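Local coordinates for protein Exo-beta-1,4-mannosidase (Rhizomucor miehei, PDB 4LYP) that probably releases terminal beta-linked mannose from beta-mannosides by hydrolysis, and also transfers mannosyl groups, as a family 5 glycoside hydrolase with a TIM-barrel fold, at residues 130-135 / 222-227; 137-142 / 227-232. All coordinates share one frame; numbering follows the deposited sequence. Where two conformers were deposited one is given.

Contact 1: 130-135 / 222-227; sequences GLDYLL and KIYKED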
ATOM      1  N   GLY A 130      -9.169   6.737  14.225  1.00  8.02           N
ATOM      2  CA  GLY A 130      -8.493   5.462  14.026  1.00  8.39           C
ATOM      3  C   GLY A 130      -7.120   5.643  13.407  1.00  7.26           C
ATOM      4  O   GLY A 130      -6.183   4.913  13.725  1.00  8.60           O
ATOM      5  N   LEU A 131      -7.007   6.577  12.452  1.00  7.29           N
ATOM      6  CA  LEU A 131      -5.680   6.855  11.861  1.00  7.68           C
ATOM      7  C   LEU A 131      -4.733   7.454  12.916  1.00  6.75           C
ATOM      8  O   LEU A 131      -3.533   7.085  12.976  1.00  8.21           O
ATOM      9  CB  LEU A 131      -5.856   7.810  10.641  1.00  7.63           C
ATOM     10  CG  LEU A 131      -4.590   8.115   9.826  1.00  7.59           C
ATOM     11  CD1 LEU A 131      -3.898   6.857   9.310  1.00  9.46           C
ATOM     12  CD2 LEU A 131      -4.993   8.999   8.684  1.00  8.33           C
ATOM     13  N   ASP A 132      -5.230   8.296  13.843  1.00  7.56           N
ATOM     14  CA  ASP A 132      -4.394   8.806  14.904  1.00  7.83           C
ATOM     15  C   ASP A 132      -3.874   7.653  15.758  1.00  7.78           C
ATOM     16  O   ASP A 132      -2.709   7.618  16.110  1.00  7.91           O
ATOM     17  CB  ASP A 132      -5.234   9.720  15.866  1.00  8.47           C
ATOM     18  CG  ASP A 132      -5.679  11.025  15.267  1.00  8.63           C
ATOM     19  OD1 ASP A 132      -5.181  11.471  14.209  1.00  8.82           O
ATOM     20  OD2 ASP A 132      -6.567  11.645  15.908  1.00  9.54           O
ATOM     21  N   TYR A 133      -4.738   6.706  16.137  1.00  7.69           N
ATOM     22  CA  TYR A 133      -4.321   5.577  16.946  1.00  7.86           C
ATOM     23  C   TYR A 133      -3.364   4.656  16.186  1.00  7.94           C
ATOM     24  O   TYR A 133      -2.403   4.150  16.771  1.00  8.47           O
ATOM     25  CB  TYR A 133      -5.517   4.742  17.445  1.00  8.58           C
ATOM     26  CG  TYR A 133      -6.138   5.264  18.697  1.00  8.85           C
ATOM     27  CD1 TYR A 133      -5.572   5.001  19.902  1.00 10.60           C
ATOM     28  CD2 TYR A 133      -7.264   6.107  18.644  1.00  9.01           C
ATOM     29  CE1 TYR A 133      -6.147   5.507  21.091  1.00 11.26           C
ATOM     30  CE2 TYR A 133      -7.837   6.619  19.801  1.00 10.23           C
ATOM     31  CZ  TYR A 133      -7.270   6.338  21.012  1.00 10.20           C
ATOM     32  OH  TYR A 133      -7.816   6.805  22.172  1.00 13.36           O
ATOM     33  N   LEU A 134      -3.603   4.451  14.892  1.00  7.66           N
ATOM     34  CA  LEU A 134      -2.659   3.680  14.084  1.00  7.96           C
ATOM     35  C   LEU A 134      -1.261   4.252  14.160  1.00  7.32           C
ATOM     36  O   LEU A 134      -0.292   3.553  14.464  1.00  7.94           O
ATOM     37  CB  LEU A 134      -3.199   3.609  12.651  1.00  7.55           C
ATOM     38  CG  LEU A 134      -2.208   2.951  11.636  1.00  8.16           C
ATOM     39  CD1 LEU A 134      -1.941   1.506  12.003  1.00 10.08           C
ATOM     40  CD2 LEU A 134      -2.835   3.059  10.270  1.00  8.14           C
ATOM     41  N   LEU A 135      -1.159   5.567  13.963  1.00  7.50           N
ATOM     42  CA  LEU A 135       0.131   6.205  13.934  1.00  8.45           C
ATOM     43  C   LEU A 135       0.770   6.240  15.315  1.00  7.92           C
ATOM     44  O   LEU A 135       1.990   6.126  15.426  1.00  8.81           O
ATOM     45  CB  LEU A 135       0.034   7.618  13.354  1.00  8.62           C
ATOM     46  CG  LEU A 135      -0.218   7.645  11.837  1.00  8.28           C
ATOM     47  CD1 LEU A 135      -0.578   9.041  11.331  1.00 11.17           C
ATOM     48  CD2 LEU A 135       1.012   7.132  11.082  1.00 11.16           C
ATOM     49  N   LYS A 222       0.882  15.228  18.010  1.00 10.21           N
ATOM     50  CA  LYS A 222       1.729  15.643  16.890  1.00  9.92           C
ATOM     51  C   LYS A 222       0.915  16.063  15.687  1.00  9.25           C
ATOM     52  O   LYS A 222      -0.071  15.373  15.323  1.00 10.67           O
ATOM     53  CB  LYS A 222       2.715  14.512  16.507  1.00 10.05           C
ATOM     54  CG  LYS A 222       3.739  14.259  17.581  1.00 11.17           C
ATOM     55  CD  LYS A 222       4.726  13.176  17.193  1.00 11.75           C
ATOM     56  CE  LYS A 222       4.142  11.758  17.399  1.00 11.04           C
ATOM     57  NZ  LYS A 222       5.095  10.688  16.857  1.00 10.85           N
ATOM     58  N   ILE A 223       1.323  17.118  15.021  1.00  9.85           N
ATOM     59  CA  ILE A 223       0.729  17.439  13.718  1.00  9.74           C
ATOM     60  C   ILE A 223       1.357  16.476  12.711  1.00  8.63           C
ATOM     61  O   ILE A 223       2.571  16.233  12.728  1.00  9.67           O
ATOM     62  CB  ILE A 223       1.006  18.886  13.329  1.00 10.86           C
ATOM     63  CG1 ILE A 223       0.503  19.834  14.445  1.00 13.59           C
ATOM     64  CG2 ILE A 223       0.323  19.185  11.974  1.00 12.31           C
ATOM     65  CD1 ILE A 223      -0.889  19.780  14.720  1.00 20.42           C
ATOM     66  N   TYR A 224       0.515  15.913  11.811  1.00  8.78           N
ATOM     67  CA  TYR A 224       1.072  14.823  10.940  1.00  8.10           C
ATOM     68  C   TYR A 224       2.325  15.243  10.180  1.00  7.95           C
ATOM     69  O   TYR A 224       3.288  14.488  10.064  1.00  8.98           O
ATOM     70  CB  TYR A 224       0.007  14.292   9.991  1.00  7.85           C
ATOM     71  CG  TYR A 224      -1.014  13.356  10.576  1.00  7.50           C
ATOM     72  CD1 TYR A 224      -1.331  13.283  11.945  1.00  8.41           C
ATOM     73  CD2 TYR A 224      -1.750  12.532   9.705  1.00  8.31           C
ATOM     74  CE1 TYR A 224      -2.328  12.412  12.417  1.00  8.24           C
ATOM     75  CE2 TYR A 224      -2.751  11.693  10.144  1.00  7.61           C
ATOM     76  CZ  TYR A 224      -3.058  11.637  11.474  1.00  8.27           C
ATOM     77  OH  TYR A 224      -4.059  10.808  11.893  1.00  8.81           O
ATOM     78  N   LYS A 225       2.295  16.453   9.552  1.00  8.41           N
ATOM     79  CA  LYS A 225       3.421  16.920   8.741  1.00  9.10           C
ATOM     80  C   LYS A 225       4.688  17.147   9.566  1.00  9.09           C
ATOM     81  O   LYS A 225       5.765  17.287   8.987  1.00 10.52           O
ATOM     82  CB  LYS A 225       3.087  18.182   7.991  1.00 11.04           C
ATOM     83  CG  LYS A 225       2.804  19.409   8.861  1.00 10.77           C
ATOM     84  CD  LYS A 225       2.255  20.589   8.014  1.00 11.76           C
ATOM     85  CE  LYS A 225       2.149  21.822   8.863  1.00 14.30           C
ATOM     86  NZ  LYS A 225       1.549  22.910   8.048  1.00 16.20           N
ATOM     87  N   GLU A 226       4.595  17.134  10.909  1.00  9.40           N
ATOM     88  CA  GLU A 226       5.759  17.229  11.770  1.00 10.41           C
ATOM     89  C   GLU A 226       6.090  15.919  12.433  1.00  9.70           C
ATOM     90  O   GLU A 226       6.975  15.889  13.324  1.00 11.07           O
ATOM     91  CB  GLU A 226       5.456  18.339  12.829  1.00 11.60           C
ATOM     92  CG  GLU A 226       5.280  19.703  12.224  1.00 14.65           C
ATOM     93  CD  GLU A 226       6.572  20.212  11.650  1.00 18.65           C
ATOM     94  OE1 GLU A 226       7.667  19.790  12.087  1.00 23.19           O
ATOM     95  OE2 GLU A 226       6.486  21.208  11.000  1.00 28.77           O
ATOM     96  N   ASP A 227       5.441  14.811  12.058  1.00  9.05           N
ATOM     97  CA  ASP A 227       5.628  13.568  12.784  1.00  8.97           C
ATOM     98  C   ASP A 227       6.623  12.697  12.042  1.00  8.51           C
ATOM     99  O   ASP A 227       6.340  12.237  10.936  1.00  8.52           O
ATOM    100  CB  ASP A 227       4.247  12.850  12.857  1.00  9.19           C
ATOM    101  CG  ASP A 227       4.268  11.651  13.715  1.00  9.30           C
ATOM    102  OD1 ASP A 227       5.374  11.230  14.195  1.00  9.78           O
ATOM    103  OD2 ASP A 227       3.181  11.108  14.017  1.00 10.29           O
TER
HETATM  104  O   HOH W   1       2.738   9.054  15.834  1.00 10.40           O
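In the outer layer of the TIM barrel, where helix 125-140 meets the loop leading into strand 230-234, Tyr224 pushes its ring in among Leu131, Asp132 and Leu135. At the far end of the ring the phenol donates to the carboxylate of Asp132, with OH 2.7 Å from OD1. The oxygen is met on its anti side, 16° out of the carboxylate plane, and carboxylate and ring stand nearly at right angles, 79° apart. Asp132 OD2 has its own partners in Arg215 and Thr218, so the carboxylate ties the helix to the earlier part of the same loop. One ring face carries a CH-pi contact: CD1 of Leu135 sits 3.8 Å from the ring centroid of Tyr224, displaced toward the rim. Leu131, its CG anti to the backbone N (chi1 -175°), brings CD2 to the ring edge in plane, 3.8 Å from Tyr224 CE2. Nearer the Leu135 end of the helix segment, Lys222 NZ makes a 2.7 Å salt bridge to Asp227 OD1, approaching from above the carboxylate plane. A water accepts from Lys222 NZ and donates to Asp227 OD2 and, weakly, to Leu135 O, linking the loop to the helix backbone. The helix packs on strand 144-148 through Leu131 and Leu135, which touch Met147, as Tyr224 does from the loop; Tyr224 also packs on Ile230 and Trp233 of strand 230-234.

Contact 2: 137-142 / 227-232; sequences TMDRYN and DPVIMS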
ATOM      1  N   THR A 137       0.339   3.911  17.662  1.00  8.26           N
ATOM      2  CA  THR A 137       0.769   2.561  17.950  1.00  8.48           C
ATOM      3  C   THR A 137       2.024   2.235  17.166  1.00  7.85           C
ATOM      4  O   THR A 137       2.962   1.612  17.683  1.00  8.69           O
ATOM      5  CB  THR A 137      -0.354   1.557  17.680  1.00  8.58           C
ATOM      6  OG1 THR A 137      -1.561   1.998  18.350  1.00 10.47           O
ATOM      7  CG2 THR A 137      -0.009   0.164  18.111  1.00 10.40           C
ATOM      8  N   MET A 138       2.074   2.658  15.908  1.00  8.19           N
ATOM      9  CA  MET A 138       3.306   2.500  15.081  1.00  8.08           C
ATOM     10  C   MET A 138       4.475   3.184  15.794  1.00  8.24           C
ATOM     11  O   MET A 138       5.571   2.628  15.852  1.00  8.77           O
ATOM     12  CB  MET A 138       3.073   3.089  13.719  1.00  7.79           C
ATOM     13  CG  MET A 138       2.170   2.177  12.891  1.00  7.85           C
ATOM     14  SD  MET A 138       1.813   2.865  11.252  1.00  8.19           S
ATOM     15  CE  MET A 138       3.443   2.698  10.544  1.00  9.20           C
ATOM     16  N   ASP A 139       4.275   4.369  16.308  1.00  8.68           N
ATOM     17  CA  ASP A 139       5.325   5.111  17.025  1.00 10.68           C
ATOM     18  C   ASP A 139       5.865   4.238  18.192  1.00 10.05           C
ATOM     19  O   ASP A 139       7.065   4.047  18.333  1.00 11.18           O
ATOM     20  CB  ASP A 139       4.702   6.403  17.618  1.00 10.41           C
ATOM     21  CG  ASP A 139       5.733   7.382  18.178  1.00 12.34           C
ATOM     22  OD1 ASP A 139       6.944   7.104  18.148  1.00 16.15           O
ATOM     23  OD2 ASP A 139       5.294   8.468  18.586  1.00 13.63           O
ATOM     24  N   ARG A 140       4.990   3.624  18.963  1.00 10.03           N
ATOM     25  CA  ARG A 140       5.368   2.794  20.106  0.50 11.19           C
ATOM     26  C   ARG A 140       6.220   1.599  19.705  1.00 11.17           C
ATOM     27  O   ARG A 140       7.034   1.139  20.468  1.00 13.50           O
ATOM     28  CB  ARG A 140       4.032   2.425  20.816  0.50 14.42           C
ATOM     29  CG  ARG A 140       3.460   3.631  21.668  0.50 23.08           C
ATOM     30  CD  ARG A 140       1.992   3.488  22.085  0.50 18.93           C
ATOM     31  NE  ARG A 140       1.468   4.341  23.170  0.50 29.29           N
ATOM     32  CZ  ARG A 140       1.525   4.006  24.474  0.50 35.00           C
ATOM     33  NH1 ARG A 140       2.154   2.880  24.775  0.50 41.08           N
ATOM     34  NH2 ARG A 140       0.987   4.751  25.501  0.50 26.46           N
ATOM     35  N   TYR A 141       6.015   1.115  18.478  1.00 11.14           N
ATOM     36  CA  TYR A 141       6.772  -0.021  17.987  1.00 11.67           C
ATOM     37  C   TYR A 141       7.898   0.365  17.023  1.00 12.22           C
ATOM     38  O   TYR A 141       8.438  -0.492  16.287  1.00 17.02           O
ATOM     39  CB  TYR A 141       5.840  -1.095  17.334  1.00 14.38           C
ATOM     40  CG  TYR A 141       5.020  -1.778  18.417  1.00 13.15           C
ATOM     41  CD1 TYR A 141       5.661  -2.832  19.176  1.00 13.16           C
ATOM     42  CD2 TYR A 141       3.726  -1.379  18.747  1.00 15.86           C
ATOM     43  CE1 TYR A 141       4.933  -3.472  20.155  1.00 13.95           C
ATOM     44  CE2 TYR A 141       3.033  -1.981  19.739  1.00 17.05           C
ATOM     45  CZ  TYR A 141       3.612  -3.040  20.456  1.00 14.00           C
ATOM     46  OH  TYR A 141       2.858  -3.688  21.425  1.00 17.07           O
ATOM     47  N   ASN A 142       8.236   1.656  16.944  1.00 11.26           N
ATOM     48  CA  ASN A 142       9.322   2.175  16.150  1.00 13.03           C
ATOM     49  C   ASN A 142       9.150   1.861  14.679  1.00 12.22           C
ATOM     50  O   ASN A 142      10.133   1.633  14.005  1.00 17.20           O
ATOM     51  CB  ASN A 142      10.675   1.661  16.712  1.00 18.25           C
ATOM     52  CG  ASN A 142      10.998   2.350  18.092  1.00 24.23           C
ATOM     53  OD1 ASN A 142      10.787   3.550  18.225  1.00 25.57           O
ATOM     54  ND2 ASN A 142      11.530   1.607  19.037  1.00 35.22           N
ATOM     55  N   ASP A 227       5.441  14.811  12.058  1.00  9.05           N
ATOM     56  CA  ASP A 227       5.628  13.568  12.784  1.00  8.97           C
ATOM     57  C   ASP A 227       6.623  12.697  12.042  1.00  8.51           C
ATOM     58  O   ASP A 227       6.340  12.237  10.936  1.00  8.52           O
ATOM     59  CB  ASP A 227       4.247  12.850  12.857  1.00  9.19           C
ATOM     60  CG  ASP A 227       4.268  11.651  13.715  1.00  9.30           C
ATOM     61  OD1 ASP A 227       5.374  11.230  14.195  1.00  9.78           O
ATOM     62  OD2 ASP A 227       3.181  11.108  14.017  1.00 10.29           O
ATOM     63  N   PRO A 228       7.788  12.412  12.673  1.00  8.89           N
ATOM     64  CA  PRO A 228       8.777  11.584  11.998  1.00  9.41           C
ATOM     65  C   PRO A 228       8.382  10.107  11.953  1.00  8.89           C
ATOM     66  O   PRO A 228       9.102   9.286  11.355  1.00  8.85           O
ATOM     67  CB  PRO A 228      10.051  11.772  12.815  1.00 10.76           C
ATOM     68  CG  PRO A 228       9.488  11.995  14.202  1.00 11.55           C
ATOM     69  CD  PRO A 228       8.254  12.838  14.033  1.00 10.60           C
ATOM     70  N   VAL A 229       7.235   9.716  12.548  1.00  8.35           N
ATOM     71  CA  VAL A 229       6.713   8.360  12.319  1.00  8.23           C
ATOM     72  C   VAL A 229       6.261   8.198  10.868  1.00  7.56           C
ATOM     73  O   VAL A 229       6.246   7.086  10.344  1.00  8.62           O
ATOM     74  CB  VAL A 229       5.584   8.079  13.329  1.00  8.96           C
ATOM     75  CG1 VAL A 229       4.854   6.787  13.004  1.00 10.11           C
ATOM     76  CG2 VAL A 229       6.175   8.022  14.758  1.00 11.67           C
ATOM     77  N   ILE A 230       5.850   9.293  10.207  1.00  7.71           N
ATOM     78  CA  ILE A 230       5.497   9.237   8.799  1.00  7.40           C
ATOM     79  C   ILE A 230       6.801   9.260   8.000  1.00  7.85           C
ATOM     80  O   ILE A 230       7.543  10.258   8.067  1.00  8.50           O
ATOM     81  CB  ILE A 230       4.530  10.393   8.471  1.00  7.68           C
ATOM     82  CG1 ILE A 230       3.185  10.103   9.145  1.00  8.36           C
ATOM     83  CG2 ILE A 230       4.396  10.544   6.943  1.00  8.76           C
ATOM     84  CD1 ILE A 230       2.239  11.286   9.135  1.00  8.84           C
ATOM     85  N   MET A 231       7.043   8.209   7.224  1.00  7.29           N
ATOM     86  CA  MET A 231       8.157   8.144   6.289  1.00  7.68           C
ATOM     87  C   MET A 231       7.869   8.960   5.048  1.00  8.13           C
ATOM     88  O   MET A 231       8.755   9.671   4.519  1.00  8.70           O
ATOM     89  CB  MET A 231       8.423   6.664   5.926  1.00  7.94           C
ATOM     90  CG  MET A 231       9.332   6.560   4.703  1.00  8.27           C
ATOM     91  SD  MET A 231       9.806   4.842   4.426  1.00  8.41           S
ATOM     92  CE  MET A 231      10.321   4.889   2.701  1.00 11.68           C
ATOM     93  N   SER A 232       6.703   8.762   4.470  1.00  7.53           N
ATOM     94  CA  SER A 232       6.406   9.415   3.197  1.00  7.53           C
ATOM     95  C   SER A 232       4.921   9.686   3.033  1.00  7.01           C
ATOM     96  O   SER A 232       4.072   8.969   3.619  1.00  7.43           O
ATOM     97  CB  SER A 232       6.946   8.596   2.003  1.00  8.30           C
ATOM     98  OG  SER A 232       6.229   7.394   1.957  1.00  8.75           O
TER
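Val229 turns both its methyls toward the last turn of helix 125-140, one to Asp139 and the other to Met138. Its CG1 is anti to the backbone N (chi1 171°), which directs CG2 to the carboxylate of Asp139 and CG1 to the helix backbone. CG2 lies 3.5 Å from CG of Asp139, and the two side chains cross at about a right angle. The Asp139 CG is itself anti to its N, a setting that carries the carboxylate out to Lys222, whose ammonium forms a salt bridge with OD2. Asp139 thus gives Val229 a van der Waals surface while its polar end is held by the lysine. The other methyl, CG1, lies 4.1 Å from Asp139 N and 4.2 Å from Met138 CB. Met138 meets Val229 through CB alone; with CG anti to the carbonyl carbon (chi1 -74°) and a bend at chi3, the rest of its chain runs on to Leu96 of strand 95-99 and Ala145 of strand 144-148. Val229 is presented by a type I turn from Asp227 to Ile230 that includes an Asx turn: Asp227 OD1 accepts from Val229 N at 2.9 Å, with an N-H...O angle of 164°. A Schellman motif with Asn142 as C-prime residue ends the helix. Backbone bonds from Val229, Met231 and Ser232 to Ala145 join strand 230-234 and the residue just before it to strand 144-148, on which the helix packs.

In the fold
The centres of contacts 1 and 2 lie about 8 Å apart, on the same side of the chain's centre, and both draw on helix 125-140, contact 2 on its C-terminal end. Along the chain the order is 130-135, 137-142, 222-227, 227-232, so two neighbouring segments at the end of this helix meet two consecutive segments that share Asp227. Lys222 of contact 1 joins the pair directly, reaching both Asp139 and Val229 of contact 2. Together they fasten the helix to the approach and first residues of strand 230-234, next to strand 144-148 in the barrel sheet, although more than 80 residues, largely helical or loop, separate the partners in sequence.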